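Local coordinates for protein leucine aminopeptidase 1 (Caenorhabditis elegans, PDB 2HC9) that releases N-terminal amino acids, preferably leucine, from peptides as a zinc-dependent M17 aminopeptidase and probably serves as a digestive enzyme, at residues D317-M322 against T327-N332; D50-M55 against A72-V77. The protein carries 1 engineered substitution. One frame throughout, in Å; residues are numbered along the deposited sequence. Where two conformers were deposited one is given.

Contact 1: residues D317-M322 against T327-N332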
loop_
_atom_site.group_PDB
_atom_site.type_symbol
_atom_site.label_atom_id
_atom_site.label_comp_id
_atom_site.label_asym_id
_atom_site.label_seq_id
_atom_site.Cartn_x
_atom_site.Cartn_y
_atom_site.Cartn_z
ATOM N N ASP A 317 -19.927 -2.063 -12.800
ATOM C CA ASP A 317 -20.473 -1.559 -14.080
ATOM C C ASP A 317 -21.814 -2.215 -14.397
ATOM O O ASP A 317 -22.626 -1.624 -15.134
ATOM C CB ASP A 317 -19.562 -1.769 -15.300
ATOM C CG ASP A 317 -18.311 -0.909 -15.268
ATOM O OD1 ASP A 317 -18.170 -0.026 -14.389
ATOM O OD2 ASP A 317 -17.455 -1.152 -16.144
ATOM N N ASP A 318 -22.047 -3.420 -13.871
ATOM C CA ASP A 318 -23.320 -4.119 -14.139
ATOM C C ASP A 318 -24.490 -3.229 -13.718
ATOM O O ASP A 318 -24.419 -2.553 -12.694
ATOM C CB ASP A 318 -23.437 -5.416 -13.345
ATOM C CG ASP A 318 -22.669 -6.580 -13.963
ATOM O OD1 ASP A 318 -22.018 -6.440 -15.036
ATOM O OD2 ASP A 318 -22.719 -7.658 -13.336
ATOM N N ILE A 319 -25.566 -3.231 -14.501
ATOM C CA ILE A 319 -26.787 -2.517 -14.107
ATOM C C ILE A 319 -27.898 -3.550 -13.961
ATOM O O ILE A 319 -28.143 -4.344 -14.891
ATOM C CB ILE A 319 -27.216 -1.449 -15.161
ATOM C CG1 ILE A 319 -26.116 -0.375 -15.280
ATOM C CG2 ILE A 319 -28.571 -0.775 -14.708
ATOM C CD1 ILE A 319 -26.343 0.629 -16.445
ATOM N N ILE A 320 -28.538 -3.557 -12.793
ATOM C CA ILE A 320 -29.644 -4.488 -12.525
ATOM C C ILE A 320 -30.952 -3.734 -12.215
ATOM O O ILE A 320 -30.925 -2.553 -11.838
ATOM C CB ILE A 320 -29.263 -5.472 -11.362
ATOM C CG1 ILE A 320 -29.036 -4.700 -10.038
ATOM C CG2 ILE A 320 -28.064 -6.341 -11.816
ATOM C CD1 ILE A 320 -28.956 -5.627 -8.816
ATOM N N LYS A 321 -32.083 -4.425 -12.381
ATOM C CA LYS A 321 -33.385 -3.858 -12.017
ATOM C C LYS A 321 -33.825 -4.484 -10.692
ATOM O O LYS A 321 -33.879 -5.725 -10.544
ATOM C CB LYS A 321 -34.416 -4.111 -13.129
ATOM C CG LYS A 321 -35.793 -3.469 -12.841
ATOM C CD LYS A 321 -36.712 -3.477 -14.080
ATOM C CE LYS A 321 -36.394 -2.234 -14.935
ATOM N NZ LYS A 321 -37.347 -1.956 -16.061
ATOM N N MET A 322 -34.118 -3.616 -9.740
ATOM C CA MET A 322 -34.446 -4.005 -8.370
ATOM C C MET A 322 -35.934 -4.397 -8.312
ATOM O O MET A 322 -36.684 -4.165 -9.275
ATOM C CB MET A 322 -34.185 -2.819 -7.437
ATOM C CG MET A 322 -32.775 -2.242 -7.558
ATOM S SD MET A 322 -31.461 -3.457 -7.275
ATOM C CE MET A 322 -31.608 -3.674 -5.524
ATOM N N THR A 327 -33.499 1.090 -11.492
ATOM C CA THR A 327 -32.225 0.467 -11.887
ATOM C C THR A 327 -31.069 0.920 -10.985
ATOM O O THR A 327 -31.024 2.068 -10.541
ATOM C CB THR A 327 -31.871 0.743 -13.357
ATOM O OG1 THR A 327 -31.961 2.167 -13.607
ATOM C CG2 THR A 327 -32.866 -0.026 -14.313
ATOM N N VAL A 328 -30.135 0.011 -10.714
ATOM C CA VAL A 328 -28.980 0.354 -9.891
ATOM C C VAL A 328 -27.719 -0.064 -10.677
ATOM O O VAL A 328 -27.615 -1.201 -11.148
ATOM C CB VAL A 328 -29.018 -0.317 -8.476
ATOM C CG1 VAL A 328 -27.701 -0.011 -7.747
ATOM C CG2 VAL A 328 -30.220 0.226 -7.652
ATOM N N GLU A 329 -26.780 0.878 -10.812
ATOM C CA GLU A 329 -25.447 0.564 -11.372
ATOM C C GLU A 329 -24.587 0.108 -10.215
ATOM O O GLU A 329 -24.328 0.883 -9.270
ATOM C CB GLU A 329 -24.833 1.816 -12.002
ATOM C CG GLU A 329 -23.472 1.559 -12.609
ATOM C CD GLU A 329 -22.864 2.808 -13.256
ATOM O OE1 GLU A 329 -23.449 3.927 -13.186
ATOM O OE2 GLU A 329 -21.778 2.644 -13.832
ATOM N N ILE A 330 -24.165 -1.150 -10.272
ATOM C CA ILE A 330 -23.318 -1.697 -9.215
ATOM C C ILE A 330 -21.882 -1.279 -9.506
ATOM O O ILE A 330 -21.269 -1.799 -10.447
ATOM C CB ILE A 330 -23.408 -3.232 -9.172
ATOM C CG1 ILE A 330 -24.872 -3.681 -9.024
ATOM C CG2 ILE A 330 -22.512 -3.800 -8.020
ATOM C CD1 ILE A 330 -25.091 -5.219 -9.135
ATOM N N ASN A 331 -21.335 -0.348 -8.713
ATOM C CA ASN A 331 -19.905 -0.036 -8.833
ATOM C C ASN A 331 -19.074 -0.623 -7.701
ATOM O O ASN A 331 -17.865 -0.437 -7.648
ATOM C CB ASN A 331 -19.672 1.480 -8.984
ATOM C CG ASN A 331 -20.131 2.277 -7.772
ATOM O OD1 ASN A 331 -21.058 1.879 -7.059
ATOM N ND2 ASN A 331 -19.483 3.420 -7.536
ATOM N N ASN A 332 -19.746 -1.316 -6.782
ATOM C CA ASN A 332 -19.075 -1.959 -5.676
ATOM C C ASN A 332 -19.800 -3.257 -5.299
ATOM O O ASN A 332 -20.841 -3.242 -4.649
ATOM C CB ASN A 332 -18.991 -1.005 -4.471
ATOM C CG ASN A 332 -18.165 -1.573 -3.332
ATOM O OD1 ASN A 332 -17.736 -2.731 -3.365
ATOM N ND2 ASN A 332 -17.951 -0.762 -2.314
HETATM O O HOH W 1 -21.865 0.913 -15.996
HETATM O O HOH W 2 -19.545 1.375 -12.432
#
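Ile320 and Val328 form the hydrogen-bonded pair at the centre of a short antiparallel beta hairpin, strands 319-321 and 327-329, in the catalytic domain. Val328 N gives its hydrogen to Ile320 O at 2.9 Å, and Ile320 N returns a bond to Val328 O at 3.0 Å. Toward Asp317 and Ile330 two more backbone bonds follow: Ile330 N meets Asp318 O at 2.8 Å, and Asp317 N reaches Ile330 O at 2.7 Å. Asp317 and Asp318 thus share Ile330 as partner, in the manner of a G1 beta bulge. The non-hydrogen-bonded pairs Ile319-Glu329 and Lys321-Thr327 flank the central one, and Ile319 CA sends a CA-H...O contact to Val328 O.

Apolar contacts cover the face bearing Ile320 and Val328. With chi1 at -54° Met322 CG sits beside its own backbone N and 3.6 Å from Val328 CG2; the bend at chi2 keeps SD near the same methyl. Ile320 CD1 touches Ile330 CD1 at 3.9 Å; Leu339 of helix 337-350 packs on both Val328 and Ile330. On the other face, Ile319 CG2 rests against Thr327 CB.

Polar groups gather where the second subunit docks. Its Asn271 and Lys273 backbone nitrogens bind the Asp317 carboxylate, and its Met136 O pairs with Thr327 OG1. Glu329 extends fully to give OE1 to Ser416, while OE2 lies 4.5 Å from Asp317 OD1, a like-charge approach probably eased by water. One water donates to Glu329 OE2 and Asp317 O, a second to Glu329 OE2 and Asp317 OD1.

Contact 2: residues D50-M55 against A72-V77; sequences DSWNSM and AHLITV
Trp52 and Met55 both set CG anti to the backbone N (chi1 177° and 179°), which sends the indole and the thioether from one side of helix 49-58 to Leu74 on strand 72-77. Met55 stays extended through chi2 and then bends at chi3 (64°), which swings CE in beside the indole and up to Leu74. Leu74, likewise with CG anti to N, points its fork at the helix and divides it between the two partners.

The contact is apolar and light, burying 101 Å² in all. Leu74 CD1 approaches CH2 of the Trp52 six-membered ring obliquely at 4.1 Å, the two side chains crossing at about a right angle. Leu74 CD2 meets Met55 CE tip to tip at 4.0 Å. Even the closest CA atoms, those of Met55 and Leu74, are 10.2 Å apart, so the side chains alone span the gap between helix and strand.

This is helix-on-sheet packing in the N-terminal domain. Phe38 of helix 36-42 makes an edge-to-face stack with Trp52, and Tyr69 of the third subunit packs on Met55. Leu74 also packs on Ile59, on Leu29 of helix 26-31 and on Ile22 of the neighbouring parallel strand 18-25.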
loop_
_atom_site.group_PDB
_atom_site.type_symbol
_atom_site.label_atom_id
_atom_site.label_comp_id
_atom_site.label_asym_id
_atom_site.label_seq_id
_atom_site.Cartn_x
_atom_site.Cartn_y
_atom_site.Cartn_z
ATOM N N ASP A 50 -19.689 -10.181 58.392
ATOM C CA ASP A 50 -18.638 -9.179 58.623
ATOM C C ASP A 50 -17.631 -9.199 57.483
ATOM O O ASP A 50 -17.285 -8.145 56.938
ATOM C CB ASP A 50 -17.913 -9.421 59.948
ATOM C CG ASP A 50 -18.806 -9.194 61.151
ATOM O OD1 ASP A 50 -19.588 -8.221 61.134
ATOM O OD2 ASP A 50 -18.719 -9.988 62.108
ATOM N N SER A 51 -17.184 -10.404 57.134
ATOM C CA SER A 51 -16.268 -10.598 56.017
ATOM C C SER A 51 -16.886 -10.114 54.694
ATOM O O SER A 51 -16.210 -9.438 53.915
ATOM C CB SER A 51 -15.830 -12.054 55.923
ATOM O OG SER A 51 -16.906 -12.869 55.510
ATOM N N TRP A 52 -18.163 -10.436 54.460
ATOM C CA TRP A 52 -18.924 -9.806 53.373
ATOM C C TRP A 52 -18.829 -8.281 53.394
ATOM O O TRP A 52 -18.416 -7.664 52.414
ATOM C CB TRP A 52 -20.389 -10.258 53.356
ATOM C CG TRP A 52 -21.222 -9.570 52.289
ATOM C CD1 TRP A 52 -22.115 -8.556 52.473
ATOM C CD2 TRP A 52 -21.229 -9.858 50.876
ATOM N NE1 TRP A 52 -22.679 -8.190 51.275
ATOM C CE2 TRP A 52 -22.152 -8.970 50.275
ATOM C CE3 TRP A 52 -20.534 -10.768 50.067
ATOM C CZ2 TRP A 52 -22.413 -8.964 48.891
ATOM C CZ3 TRP A 52 -20.794 -10.772 48.693
ATOM C CH2 TRP A 52 -21.729 -9.870 48.120
ATOM N N ASN A 53 -19.203 -7.666 54.514
ATOM C CA ASN A 53 -19.203 -6.209 54.594
ATOM C C ASN A 53 -17.816 -5.606 54.441
ATOM O O ASN A 53 -17.646 -4.583 53.778
ATOM C CB ASN A 53 -19.820 -5.757 55.909
ATOM C CG ASN A 53 -21.282 -6.114 56.002
ATOM O OD1 ASN A 53 -22.052 -5.867 55.070
ATOM N ND2 ASN A 53 -21.675 -6.715 57.119
ATOM N N SER A 54 -16.836 -6.257 55.058
ATOM C CA SER A 54 -15.444 -5.844 54.936
ATOM C C SER A 54 -15.022 -5.808 53.457
ATOM O O SER A 54 -14.485 -4.805 52.975
ATOM C CB SER A 54 -14.559 -6.797 55.733
ATOM O OG SER A 54 -13.195 -6.437 55.631
ATOM N N MET A 55 -15.298 -6.895 52.733
ATOM C CA MET A 55 -14.980 -6.963 51.298
ATOM C C MET A 55 -15.660 -5.868 50.459
ATOM O O MET A 55 -14.995 -5.163 49.695
ATOM C CB MET A 55 -15.310 -8.349 50.746
ATOM C CG MET A 55 -15.021 -8.476 49.249
ATOM S SD MET A 55 -15.363 -10.126 48.646
ATOM C CE MET A 55 -17.138 -10.185 48.942
ATOM N N ALA A 72 -15.689 -19.265 42.107
ATOM C CA ALA A 72 -16.613 -18.179 42.480
ATOM C C ALA A 72 -16.086 -16.783 42.253
ATOM O O ALA A 72 -14.894 -16.527 42.453
ATOM C CB ALA A 72 -17.071 -18.323 43.943
ATOM N N HIS A 73 -16.987 -15.871 41.889
ATOM C CA HIS A 73 -16.622 -14.487 41.561
ATOM C C HIS A 73 -17.703 -13.518 42.026
ATOM O O HIS A 73 -18.888 -13.855 41.984
ATOM C CB HIS A 73 -16.483 -14.343 40.039
ATOM C CG HIS A 73 -15.363 -15.140 39.458
ATOM N ND1 HIS A 73 -15.511 -16.449 39.052
ATOM C CD2 HIS A 73 -14.073 -14.813 39.215
ATOM C CE1 HIS A 73 -14.360 -16.890 38.579
ATOM N NE2 HIS A 73 -13.470 -15.918 38.671
ATOM N N LEU A 74 -17.295 -12.314 42.417
ATOM C CA LEU A 74 -18.216 -11.178 42.549
ATOM C C LEU A 74 -17.894 -10.174 41.429
ATOM O O LEU A 74 -16.745 -9.777 41.256
ATOM C CB LEU A 74 -18.012 -10.492 43.906
ATOM C CG LEU A 74 -18.745 -9.164 44.179
ATOM C CD1 LEU A 74 -20.243 -9.378 44.307
ATOM C CD2 LEU A 74 -18.239 -8.513 45.445
ATOM N N ILE A 75 -18.921 -9.766 40.700
ATOM C CA ILE A 75 -18.799 -8.731 39.677
ATOM C C ILE A 75 -19.510 -7.464 40.170
ATOM O O ILE A 75 -20.722 -7.461 40.397
ATOM C CB ILE A 75 -19.379 -9.204 38.313
ATOM C CG1 ILE A 75 -18.499 -10.323 37.734
ATOM C CG2 ILE A 75 -19.494 -8.013 37.317
ATOM C CD1 ILE A 75 -19.083 -10.935 36.419
ATOM N N THR A 76 -18.727 -6.404 40.356
ATOM C CA THR A 76 -19.269 -5.111 40.718
ATOM C C THR A 76 -19.457 -4.245 39.468
ATOM O O THR A 76 -18.510 -4.014 38.706
ATOM C CB THR A 76 -18.370 -4.406 41.765
ATOM O OG1 THR A 76 -18.228 -5.257 42.916
ATOM C CG2 THR A 76 -18.974 -3.071 42.191
ATOM N N VAL A 77 -20.679 -3.773 39.282
ATOM C CA VAL A 77 -21.061 -2.943 38.142
ATOM C C VAL A 77 -21.019 -1.485 38.614
ATOM O O VAL A 77 -21.495 -1.180 39.704
ATOM C CB VAL A 77 -22.525 -3.302 37.705
ATOM C CG1 VAL A 77 -22.991 -2.461 36.486
ATOM C CG2 VAL A 77 -22.612 -4.792 37.374
#

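How the contacts relate
From the N terminus, contact 2 comes first: helix 49-58 leads through strand 63-66, the antiparallel strand outermost within this chain, to strand 72-77, and the packing of 50-55 on 72-77 closes a loop over the 16 residues between them. The chain then enters the catalytic domain, where contact 1 closes a hairpin with four residues between 317-322 and 327-332. The loops follow in series, neither nested nor crossed. The centres of contacts 1 and 2 lie about 60 Å apart, on opposite sides of the chain's centre. Contact 2 ties a helix to the N-terminal sheet; contact 1 pairs two strands of a three-stranded sheet beside helix 337-350. Each borders a different subunit of the hexamer.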